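Local coordinates for caspase-3 (Porites astreoides, PDB 6WI4), which probably cleaves proteins after aspartate residues as a caspase, a cysteine protease of the coral apoptosis machinery, at residues A[15-20]-A[83-88]; A[31-36]-A[159-164]; A[60-65]-A[101-106]; A[129-134]-A[149-154]; A[171-176]-A[188-193]. All blocks are in the same frame, centred on the assembly; numbering follows the deposited sequence.

Interaction 1 of 5, residues A[15-20]-A[83-88]; sequences VIINNK and FIFSIL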
# COMPACT_ATOMS: atom_id res chain seq x y z
N VAL A 15 -6.73 1.73 -6.72
CA VAL A 15 -7.13 0.34 -6.57
C VAL A 15 -6.88 -0.12 -5.13
O VAL A 15 -5.81 0.13 -4.57
CB VAL A 15 -6.37 -0.56 -7.56
CG1 VAL A 15 -6.68 -2.03 -7.28
CG2 VAL A 15 -6.70 -0.17 -8.99
N ILE A 16 -7.84 -0.83 -4.55
CA ILE A 16 -7.67 -1.54 -3.28
C ILE A 16 -8.01 -3.00 -3.51
O ILE A 16 -9.15 -3.32 -3.87
CB ILE A 16 -8.56 -0.97 -2.17
CG1 ILE A 16 -8.27 0.51 -1.95
CG2 ILE A 16 -8.39 -1.77 -0.88
CD1 ILE A 16 -9.33 1.17 -1.06
N ILE A 17 -7.04 -3.88 -3.26
CA ILE A 17 -7.26 -5.32 -3.28
C ILE A 17 -7.18 -5.81 -1.84
O ILE A 17 -6.16 -5.64 -1.18
CB ILE A 17 -6.26 -6.03 -4.20
CG1 ILE A 17 -6.50 -5.58 -5.65
CG2 ILE A 17 -6.42 -7.54 -4.06
CD1 ILE A 17 -5.41 -5.99 -6.61
N ASN A 18 -8.27 -6.38 -1.36
CA ASN A 18 -8.44 -6.74 0.05
C ASN A 18 -8.59 -8.26 0.15
O ASN A 18 -9.68 -8.79 -0.12
CB ASN A 18 -9.67 -6.03 0.60
CG ASN A 18 -9.95 -6.38 2.04
OD1 ASN A 18 -9.10 -6.20 2.90
ND2 ASN A 18 -11.15 -6.90 2.30
N ASN A 19 -7.53 -8.96 0.53
CA ASN A 19 -7.56 -10.42 0.61
C ASN A 19 -7.70 -10.85 2.07
O ASN A 19 -6.78 -10.68 2.88
CB ASN A 19 -6.33 -11.02 -0.07
CG ASN A 19 -6.49 -11.06 -1.58
OD1 ASN A 19 -7.55 -10.72 -2.12
ND2 ASN A 19 -5.43 -11.47 -2.28
N LYS A 20 -8.86 -11.41 2.41
CA LYS A 20 -9.15 -11.84 3.77
C LYS A 20 -9.10 -13.35 3.94
O LYS A 20 -8.51 -13.82 4.92
CB LYS A 20 -10.54 -11.34 4.19
CG LYS A 20 -10.87 -11.66 5.65
CD LYS A 20 -12.24 -11.13 6.04
N PHE A 83 -1.64 7.79 -9.99
CA PHE A 83 -2.23 6.45 -9.89
C PHE A 83 -1.89 5.86 -8.54
O PHE A 83 -0.75 6.01 -8.08
CB PHE A 83 -1.73 5.53 -11.01
CG PHE A 83 -2.19 4.10 -10.88
CD1 PHE A 83 -3.52 3.76 -11.10
CD2 PHE A 83 -1.30 3.09 -10.55
CE1 PHE A 83 -3.95 2.45 -10.98
CE2 PHE A 83 -1.72 1.77 -10.43
CZ PHE A 83 -3.05 1.45 -10.65
N ILE A 84 -2.85 5.17 -7.92
CA ILE A 84 -2.65 4.50 -6.63
C ILE A 84 -3.01 3.03 -6.77
O ILE A 84 -4.07 2.70 -7.32
CB ILE A 84 -3.50 5.15 -5.53
CG1 ILE A 84 -2.94 6.53 -5.18
CG2 ILE A 84 -3.59 4.23 -4.29
CD1 ILE A 84 -3.79 7.29 -4.16
N PHE A 85 -2.14 2.16 -6.25
CA PHE A 85 -2.42 0.73 -6.12
C PHE A 85 -2.14 0.31 -4.69
O PHE A 85 -1.07 0.61 -4.16
CB PHE A 85 -1.56 -0.09 -7.09
CG PHE A 85 -1.76 -1.57 -6.98
CD1 PHE A 85 -1.06 -2.31 -6.03
CD2 PHE A 85 -2.62 -2.22 -7.84
CE1 PHE A 85 -1.24 -3.67 -5.93
CE2 PHE A 85 -2.80 -3.60 -7.74
CZ PHE A 85 -2.10 -4.31 -6.79
N SER A 86 -3.08 -0.39 -4.07
CA SER A 86 -2.87 -0.84 -2.69
C SER A 86 -3.35 -2.27 -2.55
O SER A 86 -4.32 -2.68 -3.19
CB SER A 86 -3.58 0.08 -1.68
OG SER A 86 -4.99 0.04 -1.84
N ILE A 87 -2.66 -3.04 -1.73
CA ILE A 87 -3.06 -4.43 -1.51
C ILE A 87 -2.85 -4.79 -0.05
O ILE A 87 -1.86 -4.40 0.57
CB ILE A 87 -2.32 -5.39 -2.46
CG1 ILE A 87 -2.90 -6.81 -2.32
CG2 ILE A 87 -0.81 -5.34 -2.23
CD1 ILE A 87 -2.57 -7.72 -3.51
N LEU A 88 -3.83 -5.51 0.49
CA LEU A 88 -3.88 -5.95 1.87
C LEU A 88 -3.96 -7.47 1.84
O LEU A 88 -4.98 -8.02 1.41
CB LEU A 88 -5.10 -5.34 2.58
CG LEU A 88 -5.45 -3.89 2.24
CD1 LEU A 88 -6.83 -3.56 2.81
CD2 LEU A 88 -4.40 -2.94 2.81
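Val15 O is gripped twice by one residue of the neighbouring strand: Ser86 N reaches it at 2.8 Å, and Ser86 OG at 2.9 Å. The two donors differ in quality. The backbone N-H is bent, 136° at the hydrogen and tilted from the carbonyl plane, whereas the hydroxyl lies in that plane and meets a lone pair of Val15 O. Ser86 can do this because OG sits between its backbone N and carbonyl carbon (chi1 64°), which turns it across to the neighbouring strand; the same Ser86 OG rests 3.3 Å from Ile16 CG1. Further along, Ile17 N donates to Ser86 O, Leu88 N to Ile17 O, and Asn19 N to Leu88 O, the regular alternation of two parallel strands at the heart of the caspase alpha/beta sheet, here running 9° apart. Side chains alternate accordingly. On the face carrying Val15, Ile17, Phe85 and Ile87, which helix 62-73 covers, Ile17 CD1 comes 3.7 Å from Phe85 CZ while Ile17 CG2 lies 3.9 Å from Ile87 CD1. Val15 CG1 approaches the same ring at Phe85 CD2, 4.1 Å away. The other face, under helix 36-49, is more mixed: Asn18 OD1 lies 3.5 Å from Leu88 CD1, but the amide's polar partners are Thr36, Asp37 and Asn58, so the leucine methyl simply packs beside an oxygen already engaged by Thr36 OG1.

Interaction 2 of 5, residues A[31-36]-A[159-164]; sequences YPRNGT and SWRNSV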
# COMPACT_ATOMS: atom_id res chain seq x y z
N TYR A 31 -5.10 -19.12 8.13
CA TYR A 31 -4.73 -17.80 8.64
C TYR A 31 -5.52 -16.70 7.95
O TYR A 31 -4.95 -15.82 7.30
CB TYR A 31 -3.23 -17.57 8.48
CG TYR A 31 -2.40 -18.66 9.14
CD1 TYR A 31 -2.15 -18.65 10.50
CD2 TYR A 31 -1.88 -19.71 8.39
CE1 TYR A 31 -1.41 -19.65 11.11
CE2 TYR A 31 -1.13 -20.72 8.99
CZ TYR A 31 -0.90 -20.68 10.34
OH TYR A 31 -0.16 -21.67 10.94
N PRO A 32 -6.85 -16.70 8.09
CA PRO A 32 -7.63 -15.58 7.55
C PRO A 32 -7.19 -14.28 8.21
O PRO A 32 -6.72 -14.27 9.35
CB PRO A 32 -9.07 -15.95 7.93
CG PRO A 32 -8.93 -16.86 9.09
CD PRO A 32 -7.69 -17.65 8.84
N ARG A 33 -7.36 -13.18 7.49
CA ARG A 33 -6.78 -11.91 7.92
C ARG A 33 -7.85 -11.04 8.59
O ARG A 33 -8.27 -10.00 8.08
CB ARG A 33 -6.13 -11.22 6.72
CG ARG A 33 -4.94 -12.01 6.13
CD ARG A 33 -4.22 -11.27 4.99
NE ARG A 33 -3.74 -9.98 5.49
CZ ARG A 33 -4.34 -8.82 5.29
NH1 ARG A 33 -5.43 -8.73 4.53
NH2 ARG A 33 -3.84 -7.73 5.87
N ASN A 34 -8.27 -11.51 9.77
CA ASN A 34 -9.31 -10.83 10.53
C ASN A 34 -8.91 -9.38 10.79
O ASN A 34 -7.78 -9.09 11.18
CB ASN A 34 -9.53 -11.58 11.84
CG ASN A 34 -9.43 -13.08 11.66
OD1 ASN A 34 -10.36 -13.70 11.13
ND2 ASN A 34 -8.30 -13.68 12.06
N GLY A 35 -9.85 -8.46 10.55
CA GLY A 35 -9.58 -7.05 10.69
C GLY A 35 -9.25 -6.34 9.39
O GLY A 35 -9.26 -5.10 9.36
N THR A 36 -8.95 -7.07 8.32
CA THR A 36 -8.55 -6.40 7.08
C THR A 36 -9.67 -5.53 6.50
O THR A 36 -9.38 -4.53 5.84
CB THR A 36 -8.07 -7.42 6.06
OG1 THR A 36 -7.45 -6.74 4.96
CG2 THR A 36 -9.21 -8.29 5.53
N SER A 159 4.55 -8.31 9.56
CA SER A 159 3.79 -7.08 9.72
C SER A 159 2.57 -7.41 10.56
O SER A 159 2.01 -8.50 10.43
CB SER A 159 3.37 -6.54 8.34
OG SER A 159 2.73 -5.29 8.44
N TRP A 160 2.15 -6.48 11.40
CA TRP A 160 1.12 -6.74 12.40
C TRP A 160 -0.23 -6.14 12.04
O TRP A 160 -0.33 -5.01 11.56
CB TRP A 160 1.57 -6.21 13.76
CG TRP A 160 2.59 -7.07 14.43
CD1 TRP A 160 3.95 -6.88 14.45
CD2 TRP A 160 2.34 -8.23 15.22
NE1 TRP A 160 4.56 -7.86 15.20
CE2 TRP A 160 3.59 -8.71 15.68
CE3 TRP A 160 1.18 -8.93 15.58
CZ2 TRP A 160 3.71 -9.83 16.49
CZ3 TRP A 160 1.31 -10.06 16.38
CH2 TRP A 160 2.57 -10.50 16.82
N ARG A 161 -1.28 -6.91 12.32
CA ARG A 161 -2.66 -6.54 12.07
C ARG A 161 -3.47 -6.86 13.31
O ARG A 161 -3.30 -7.93 13.90
CB ARG A 161 -3.20 -7.31 10.86
CG ARG A 161 -4.73 -7.31 10.70
CD ARG A 161 -5.14 -8.17 9.49
NE ARG A 161 -4.30 -9.35 9.36
CZ ARG A 161 -4.41 -10.45 10.11
NH1 ARG A 161 -5.35 -10.55 11.04
NH2 ARG A 161 -3.56 -11.45 9.93
N ASN A 162 -4.35 -5.95 13.71
CA ASN A 162 -5.26 -6.20 14.82
C ASN A 162 -6.64 -6.59 14.31
O ASN A 162 -7.18 -5.96 13.40
CB ASN A 162 -5.37 -4.98 15.73
CG ASN A 162 -6.23 -5.26 16.96
OD1 ASN A 162 -7.42 -4.96 16.98
ND2 ASN A 162 -5.63 -5.86 17.98
N SER A 163 -7.22 -7.62 14.93
CA SER A 163 -8.47 -8.17 14.41
C SER A 163 -9.64 -7.21 14.55
O SER A 163 -10.60 -7.30 13.78
CB SER A 163 -8.78 -9.48 15.12
OG SER A 163 -8.98 -9.26 16.51
N VAL A 164 -9.58 -6.29 15.51
CA VAL A 164 -10.67 -5.35 15.74
C VAL A 164 -10.43 -4.04 15.00
O VAL A 164 -11.34 -3.52 14.33
CB VAL A 164 -10.85 -5.10 17.25
CG1 VAL A 164 -11.92 -4.06 17.50
CG2 VAL A 164 -11.16 -6.41 17.97
O HOH W 1 -4.35 -14.11 10.88
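Arg161 and Arg33 meet in what is, by analogy with other caspases, the S1 pocket made for an aspartate; each of them is paired with an acidic side chain of the bound peptide. The packing is tight around the backbone of the 33-36 turn. Arg161 lays one face of its guanidinium on Arg33 CA, 3.5 Å from the plane and over its centre, and Arg161 NH1 donates to Asn34 O at 2.8 Å with an angle of 152°. A bend in the Arg161 chain at chi3 (37°) brings the group round to that carbonyl. The two guanidinium planes stand 83° apart, nearly perpendicular. Gly35, third residue of a type II turn and N-cap of helix 36-49, passes so close to the other segment that a CB would run into Asn162 O. Farther out the contact is looser, and a water bridges Arg161 NH2 to Pro32 O. A leucine in place of Arg161 would probably leave Asn34 O without this donor and the peptide's acidic group without one of its cationic partners. Ser163 CA adds a nearly straight C-H contact to the same carbonyl, 3.4 Å from Asn34 O.

Interaction 3 of 5, residues A[60-65]-A[101-106]; sequences QTRAEI and GTMAIK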
# COMPACT_ATOMS: atom_id res chain seq x y z
N GLN A 60 -9.07 -11.89 -4.18
CA GLN A 60 -8.67 -12.08 -5.57
C GLN A 60 -7.55 -13.11 -5.69
O GLN A 60 -6.60 -13.09 -4.90
CB GLN A 60 -8.20 -10.76 -6.17
CG GLN A 60 -9.26 -9.67 -6.13
CD GLN A 60 -10.42 -9.97 -7.05
OE1 GLN A 60 -10.28 -9.92 -8.27
NE2 GLN A 60 -11.59 -10.26 -6.46
N THR A 61 -7.67 -13.99 -6.68
CA THR A 61 -6.59 -14.91 -7.01
C THR A 61 -5.43 -14.17 -7.66
O THR A 61 -5.54 -13.00 -8.03
CB THR A 61 -7.08 -15.99 -7.98
OG1 THR A 61 -7.50 -15.38 -9.20
CG2 THR A 61 -8.23 -16.77 -7.38
N ARG A 62 -4.31 -14.88 -7.83
CA ARG A 62 -3.19 -14.29 -8.56
C ARG A 62 -3.59 -13.89 -9.96
O ARG A 62 -3.23 -12.80 -10.43
CB ARG A 62 -2.02 -15.28 -8.61
CG ARG A 62 -1.43 -15.51 -7.25
CD ARG A 62 -0.35 -16.56 -7.31
NE ARG A 62 -0.89 -17.89 -7.56
CZ ARG A 62 -0.13 -18.98 -7.61
NH1 ARG A 62 1.17 -18.88 -7.39
NH2 ARG A 62 -0.68 -20.16 -7.86
N ALA A 63 -4.36 -14.74 -10.65
CA ALA A 63 -4.76 -14.42 -12.01
C ALA A 63 -5.65 -13.18 -12.04
O ALA A 63 -5.53 -12.34 -12.94
CB ALA A 63 -5.47 -15.61 -12.64
N GLU A 64 -6.51 -13.04 -11.04
CA GLU A 64 -7.38 -11.87 -10.98
C GLU A 64 -6.59 -10.61 -10.65
O GLU A 64 -6.88 -9.54 -11.20
CB GLU A 64 -8.48 -12.10 -9.96
CG GLU A 64 -9.51 -13.12 -10.47
CD GLU A 64 -10.47 -13.58 -9.41
OE1 GLU A 64 -10.11 -13.61 -8.22
OE2 GLU A 64 -11.61 -13.96 -9.79
N ILE A 65 -5.59 -10.72 -9.77
CA ILE A 65 -4.72 -9.57 -9.49
C ILE A 65 -4.02 -9.13 -10.77
O ILE A 65 -3.97 -7.94 -11.10
CB ILE A 65 -3.72 -9.90 -8.37
CG1 ILE A 65 -4.45 -10.14 -7.05
CG2 ILE A 65 -2.72 -8.78 -8.20
CD1 ILE A 65 -3.57 -10.71 -5.96
N GLY A 101 -2.09 -18.43 -3.96
CA GLY A 101 -0.66 -18.61 -3.91
C GLY A 101 0.08 -17.29 -4.07
O GLY A 101 -0.52 -16.22 -4.09
N THR A 102 1.40 -17.41 -4.23
CA THR A 102 2.29 -16.26 -4.19
C THR A 102 2.59 -15.74 -5.59
O THR A 102 2.59 -16.49 -6.58
CB THR A 102 3.61 -16.60 -3.49
OG1 THR A 102 4.26 -17.67 -4.19
CG2 THR A 102 3.37 -17.01 -2.07
N MET A 103 2.87 -14.45 -5.66
CA MET A 103 3.41 -13.83 -6.86
C MET A 103 4.41 -12.76 -6.46
O MET A 103 4.33 -12.19 -5.37
CB MET A 103 2.31 -13.22 -7.75
CG MET A 103 1.37 -12.31 -7.00
SD MET A 103 0.06 -11.62 -8.03
CE MET A 103 1.02 -10.67 -9.19
N ALA A 104 5.36 -12.50 -7.34
CA ALA A 104 6.40 -11.51 -7.06
C ALA A 104 5.83 -10.10 -7.15
O ALA A 104 5.09 -9.78 -8.08
CB ALA A 104 7.57 -11.67 -8.02
N ILE A 105 6.21 -9.25 -6.19
CA ILE A 105 5.79 -7.85 -6.21
C ILE A 105 6.33 -7.15 -7.45
O ILE A 105 5.67 -6.26 -8.01
CB ILE A 105 6.23 -7.16 -4.90
CG1 ILE A 105 5.37 -7.63 -3.73
CG2 ILE A 105 6.16 -5.65 -5.03
CD1 ILE A 105 5.82 -7.12 -2.38
N LYS A 106 7.52 -7.54 -7.92
CA LYS A 106 8.06 -6.97 -9.16
C LYS A 106 7.10 -7.15 -10.33
O LYS A 106 7.03 -6.28 -11.20
CB LYS A 106 9.40 -7.61 -9.48
CG LYS A 106 10.52 -7.22 -8.54
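The CA atoms of Arg62 and Met103 lie 6.8 Å apart where the first turn of helix 62-73 comes up to strand 101-104, an outer strand of the small antiparallel sheet. Arg62 carries most of the contact. Its chain runs out over Gly101, Arg62 CD lying 3.2 Å from Gly101 O, and a bend at chi3 (-70°) lays one face of the guanidinium over Gly101 CA, 3.6 Å from the plane. At the edge of the group and in its plane, Arg62 NH1 donates to Thr102 O at 2.9 Å along an almost straight line, 168° at the hydrogen. Gly101 has to be bare here: a CB would strike Arg62 CZ, and its backbone angles already call for glycine. Deeper in, Met103 folds its thioether toward the helix, Met103 SD resting 4.0 Å from Ile65 CG2, with Leu108 of helix 105-110 touching both side chains. The helix start is itself well secured, Thr61 and Glu64 forming a capping box while Asp100 accepts from Arg62 N. The contact thus divides by chemistry: an apolar sulfur-to-methyl seam lies inside, and toward the outside a charged group takes up a strand carbonyl and spreads flat over a glycine.

Interaction 4 of 5, residues A[129-134]-A[149-154]; sequences ACQGHE and YAYSTV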
# COMPACT_ATOMS: atom_id res chain seq x y z
N ALA A 129 1.25 -6.29 4.26
CA ALA A 129 1.57 -7.69 4.06
C ALA A 129 2.87 -7.99 4.77
O ALA A 129 3.72 -7.11 4.96
CB ALA A 129 1.69 -8.05 2.57
N CYS A 130 3.04 -9.25 5.18
CA CYS A 130 4.32 -9.61 5.74
C CYS A 130 5.39 -9.58 4.67
O CYS A 130 5.11 -9.73 3.47
CB CYS A 130 4.23 -10.99 6.38
SG CYS A 130 3.32 -10.99 7.92
N GLN A 131 6.63 -9.33 5.10
CA GLN A 131 7.78 -9.28 4.21
C GLN A 131 8.82 -10.31 4.62
O GLN A 131 10.00 -10.17 4.30
CB GLN A 131 8.36 -7.86 4.17
CG GLN A 131 7.39 -6.85 3.56
CD GLN A 131 7.83 -5.39 3.68
OE1 GLN A 131 7.04 -4.54 4.10
NE2 GLN A 131 9.06 -5.09 3.28
N GLY A 132 8.38 -11.35 5.31
CA GLY A 132 9.29 -12.30 5.94
C GLY A 132 8.61 -12.90 7.16
O GLY A 132 7.42 -12.73 7.38
N HIS A 133 9.41 -13.60 7.97
CA HIS A 133 8.85 -14.31 9.10
C HIS A 133 9.67 -14.12 10.37
O HIS A 133 9.72 -15.02 11.22
CB HIS A 133 8.70 -15.80 8.80
CG HIS A 133 9.97 -16.43 8.30
ND1 HIS A 133 10.18 -16.72 6.97
CD2 HIS A 133 11.09 -16.81 8.95
CE1 HIS A 133 11.38 -17.26 6.83
NE2 HIS A 133 11.95 -17.32 8.01
N GLU A 134 10.33 -12.97 10.52
CA GLU A 134 11.02 -12.62 11.76
C GLU A 134 10.22 -11.56 12.52
O GLU A 134 9.59 -10.68 11.93
CB GLU A 134 12.43 -12.08 11.49
CG GLU A 134 13.33 -13.04 10.73
CD GLU A 134 13.69 -14.27 11.54
OE1 GLU A 134 13.75 -14.17 12.78
OE2 GLU A 134 13.90 -15.35 10.93
N TYR A 149 6.89 3.34 -3.16
CA TYR A 149 6.38 2.07 -2.63
C TYR A 149 6.37 2.19 -1.12
O TYR A 149 7.44 2.25 -0.49
CB TYR A 149 7.22 0.89 -3.10
CG TYR A 149 7.52 0.84 -4.59
CD1 TYR A 149 8.65 1.46 -5.10
CD2 TYR A 149 6.68 0.18 -5.47
CE1 TYR A 149 8.95 1.41 -6.46
CE2 TYR A 149 6.97 0.14 -6.83
CZ TYR A 149 8.11 0.75 -7.31
OH TYR A 149 8.42 0.71 -8.66
N ALA A 150 5.18 2.27 -0.53
CA ALA A 150 5.02 2.45 0.90
C ALA A 150 4.73 1.08 1.52
O ALA A 150 3.63 0.54 1.37
CB ALA A 150 3.91 3.44 1.20
N TYR A 151 5.73 0.53 2.21
CA TYR A 151 5.65 -0.81 2.78
C TYR A 151 5.33 -0.75 4.27
O TYR A 151 5.88 0.08 5.00
CB TYR A 151 7.00 -1.51 2.62
CG TYR A 151 7.30 -2.05 1.25
CD1 TYR A 151 6.89 -3.33 0.89
CD2 TYR A 151 8.03 -1.31 0.34
CE1 TYR A 151 7.21 -3.85 -0.35
CE2 TYR A 151 8.35 -1.82 -0.91
CZ TYR A 151 7.93 -3.09 -1.25
OH TYR A 151 8.23 -3.62 -2.48
N SER A 152 4.49 -1.68 4.73
CA SER A 152 4.09 -1.69 6.14
C SER A 152 5.24 -2.05 7.09
O SER A 152 5.21 -1.64 8.25
CB SER A 152 2.92 -2.64 6.36
OG SER A 152 3.27 -4.01 6.16
N THR A 153 6.23 -2.82 6.64
CA THR A 153 7.28 -3.32 7.53
C THR A 153 8.62 -3.24 6.80
O THR A 153 8.79 -2.46 5.86
CB THR A 153 6.89 -4.71 8.08
OG1 THR A 153 7.79 -5.06 9.14
CG2 THR A 153 6.91 -5.81 7.01
N VAL A 154 9.60 -4.00 7.28
CA VAL A 154 10.97 -3.99 6.78
C VAL A 154 11.24 -5.34 6.12
O VAL A 154 10.70 -6.36 6.58
CB VAL A 154 11.95 -3.71 7.93
CG1 VAL A 154 13.41 -4.02 7.53
CG2 VAL A 154 11.81 -2.29 8.40
O HOH W 2 4.38 -4.67 3.78
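Gln131 reaches across to Thr153 and Tyr151 with its whole side chain. Gln131 CB lies 3.7 Å from Val154 O and close to the Thr153 methyl. Gln131 CG continues past that methyl, 3.6 Å from Thr153 CG2, the two side chains sliding by each other in opposite directions. Extended beyond CG (chi2 171°), the chain carries CD between Thr153 CG2 and the ring of Tyr151, with Gln131 CD 3.6 Å from Tyr151 CD1. The side chains of Gln131 and Tyr151 cross at about a right angle, and the amide is turned 46° against the ring plane. At the tip, Gln131 OE1 accepts from Thr153 N at 3.2 Å, a rather long bond of 146° whose donor stands above the amide carbonyl plane. Gln131 OE1 also lies 3.4 Å from Tyr151 CB. Gln131 NE2 comes to rest near the Val154 backbone, 3.6 Å from Val154 C. A water lies 2.7 Å from Gln131 OE1 and within hydrogen-bonding distance of Ala129 O and Ser152 OG, though it cannot donate to every acceptor around it. Ser152 OG is bound to Ser159 as well, Thr153 OG1 to Tyr158 O, and the Tyr151 ring stacks on Phe127. Cys130, immediately before the glutamine, packs against an acidic side chain of the bound peptide. Gln128, Ala129, Cys130, Gln131 and Gly132 spell the QACXG signature of caspases, the loop that in this family carries the nucleophilic cysteine at the C-terminal ends of the parallel strands.

Interaction 5 of 5, residues A[171-176]-A[188-193]; sequences QSLTKV and RMLTRV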
# COMPACT_ATOMS: atom_id res chain seq x y z
N GLN A 171 -3.84 1.80 9.88
CA GLN A 171 -4.37 2.68 10.93
C GLN A 171 -3.57 3.97 11.01
O GLN A 171 -4.13 5.08 11.11
CB GLN A 171 -4.33 1.99 12.30
CG GLN A 171 -5.41 0.98 12.65
CD GLN A 171 -5.35 0.54 14.13
OE1 GLN A 171 -5.81 1.26 15.02
NE2 GLN A 171 -4.75 -0.63 14.39
N SER A 172 -2.24 3.84 11.01
CA SER A 172 -1.38 5.00 11.16
C SER A 172 -1.39 5.85 9.90
O SER A 172 -1.37 7.09 9.97
CB SER A 172 0.05 4.55 11.48
OG SER A 172 0.10 3.85 12.71
N LEU A 173 -1.40 5.21 8.73
CA LEU A 173 -1.42 5.95 7.48
C LEU A 173 -2.68 6.80 7.37
O LEU A 173 -2.61 7.99 7.01
CB LEU A 173 -1.29 4.99 6.30
CG LEU A 173 -0.99 5.65 4.96
CD1 LEU A 173 0.05 4.86 4.19
CD2 LEU A 173 -2.27 5.80 4.17
N THR A 174 -3.84 6.23 7.68
CA THR A 174 -5.06 7.03 7.55
C THR A 174 -5.08 8.17 8.57
O THR A 174 -5.48 9.29 8.24
CB THR A 174 -6.30 6.13 7.64
OG1 THR A 174 -6.34 5.47 8.90
CG2 THR A 174 -6.26 5.09 6.55
N LYS A 175 -4.59 7.93 9.79
CA LYS A 175 -4.53 8.99 10.79
C LYS A 175 -3.60 10.11 10.35
O LYS A 175 -3.98 11.29 10.37
CB LYS A 175 -4.07 8.42 12.13
CG LYS A 175 -3.99 9.44 13.25
CD LYS A 175 -3.95 8.75 14.61
N VAL A 176 -2.38 9.77 9.93
CA VAL A 176 -1.43 10.81 9.53
C VAL A 176 -1.92 11.55 8.29
O VAL A 176 -1.82 12.78 8.21
CB VAL A 176 -0.03 10.21 9.30
CG1 VAL A 176 0.88 11.25 8.66
CG2 VAL A 176 0.57 9.72 10.60
N ARG A 188 7.19 13.13 3.73
CA ARG A 188 7.11 13.58 5.11
C ARG A 188 5.98 12.89 5.86
O ARG A 188 6.13 12.53 7.03
CB ARG A 188 6.92 15.09 5.14
CG ARG A 188 8.17 15.83 4.75
CD ARG A 188 8.28 17.15 5.47
NE ARG A 188 9.53 17.80 5.12
CZ ARG A 188 9.90 18.99 5.57
NH1 ARG A 188 11.07 19.50 5.20
NH2 ARG A 188 9.11 19.67 6.39
N MET A 189 4.84 12.67 5.19
CA MET A 189 3.75 11.97 5.86
C MET A 189 4.13 10.53 6.16
O MET A 189 3.85 10.03 7.25
CB MET A 189 2.48 12.02 5.01
CG MET A 189 1.88 13.42 4.93
SD MET A 189 0.14 13.43 4.44
CE MET A 189 0.30 12.90 2.73
N LEU A 190 4.80 9.86 5.22
CA LEU A 190 5.20 8.48 5.47
C LEU A 190 6.27 8.39 6.56
O LEU A 190 6.33 7.39 7.28
CB LEU A 190 5.65 7.82 4.16
CG LEU A 190 4.50 7.53 3.19
CD1 LEU A 190 5.03 7.13 1.82
CD2 LEU A 190 3.58 6.43 3.72
N THR A 191 7.10 9.43 6.71
CA THR A 191 8.02 9.48 7.85
C THR A 191 7.24 9.53 9.16
O THR A 191 7.59 8.84 10.13
CB THR A 191 8.95 10.68 7.70
OG1 THR A 191 9.75 10.51 6.53
CG2 THR A 191 9.88 10.81 8.91
N ARG A 192 6.17 10.33 9.20
CA ARG A 192 5.35 10.38 10.41
C ARG A 192 4.62 9.06 10.64
O ARG A 192 4.40 8.67 11.79
CB ARG A 192 4.38 11.55 10.32
CG ARG A 192 5.07 12.86 10.72
CD ARG A 192 4.57 14.05 9.96
NE ARG A 192 5.38 15.22 10.30
CZ ARG A 192 6.55 15.51 9.72
NH1 ARG A 192 7.04 14.72 8.78
NH2 ARG A 192 7.22 16.59 10.09
N VAL A 193 4.23 8.38 9.56
CA VAL A 193 3.62 7.06 9.72
C VAL A 193 4.59 6.10 10.38
O VAL A 193 4.24 5.36 11.31
CB VAL A 193 3.14 6.53 8.36
CG1 VAL A 193 2.74 5.05 8.47
CG2 VAL A 193 1.96 7.35 7.86
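Arg192, whose CB lies 3.9 Å from Val176 CG1, turns its guanidinium away along its own helix, where one edge meets Arg188 O in plane: Arg192 NH1 donates to it at 2.9 Å. Arg188 O also accepts from Arg192 N, and the two donors come from opposite faces of the carbonyl plane. The charged end is thereby held back from the seam, leaving the aliphatic base of the arginine for packing. The seam belongs to a pair of consecutive helices, 168-180 and 186-197, of the caspase alpha/beta fold; their local axes come within 9.1 Å and cross at 132°. Val176 is the knob here, set in a hole formed by Met189, Arg192, Val193 and, a turn further on, Met196. With CG1 anti to the backbone N (chi1 170°), that methyl is pushed against the backbone of the other helix, Val176 CG1 3.5 Å from Met189 O, while Val176 CB meets Val193 CG2 at 3.8 Å. Cutting Val176 back to an alanine is likely to open a gap beside Met189 O and leave Val193 CG2 and the base of Arg192 less closely packed. Val193 answers from the other helix, Val193 CG2 lying 3.7 Å from Leu173 CA and its CG1 reaching Ser172 CB. Leu173, which Leu46 of helix 36-49 also touches, lies side by side with Leu190, both pointing the same way, Leu173 CD1 3.9 Å from Leu190 CD2.

In the fold
From the N terminus, strand 13-18 comes first and interaction 1 pairs it with strand 83-88, closing a loop that contains helices 36-49 and 62-73. Interaction 2 opens inside that loop, at 31-36, and closes only at 159-164, so it crosses interaction 1. Interaction 3 also starts within the first loop and crosses interaction 1, but ends at 101-106 and is nested inside interaction 2, as is the short closure of interaction 4. Interaction 5 follows in series, joining two consecutive helices. Interactions 2 and 4 touch at the substrate end of the sheet, while interactions 3 and 5 lie on opposite sides of the chain's centre, about 27 Å between centres.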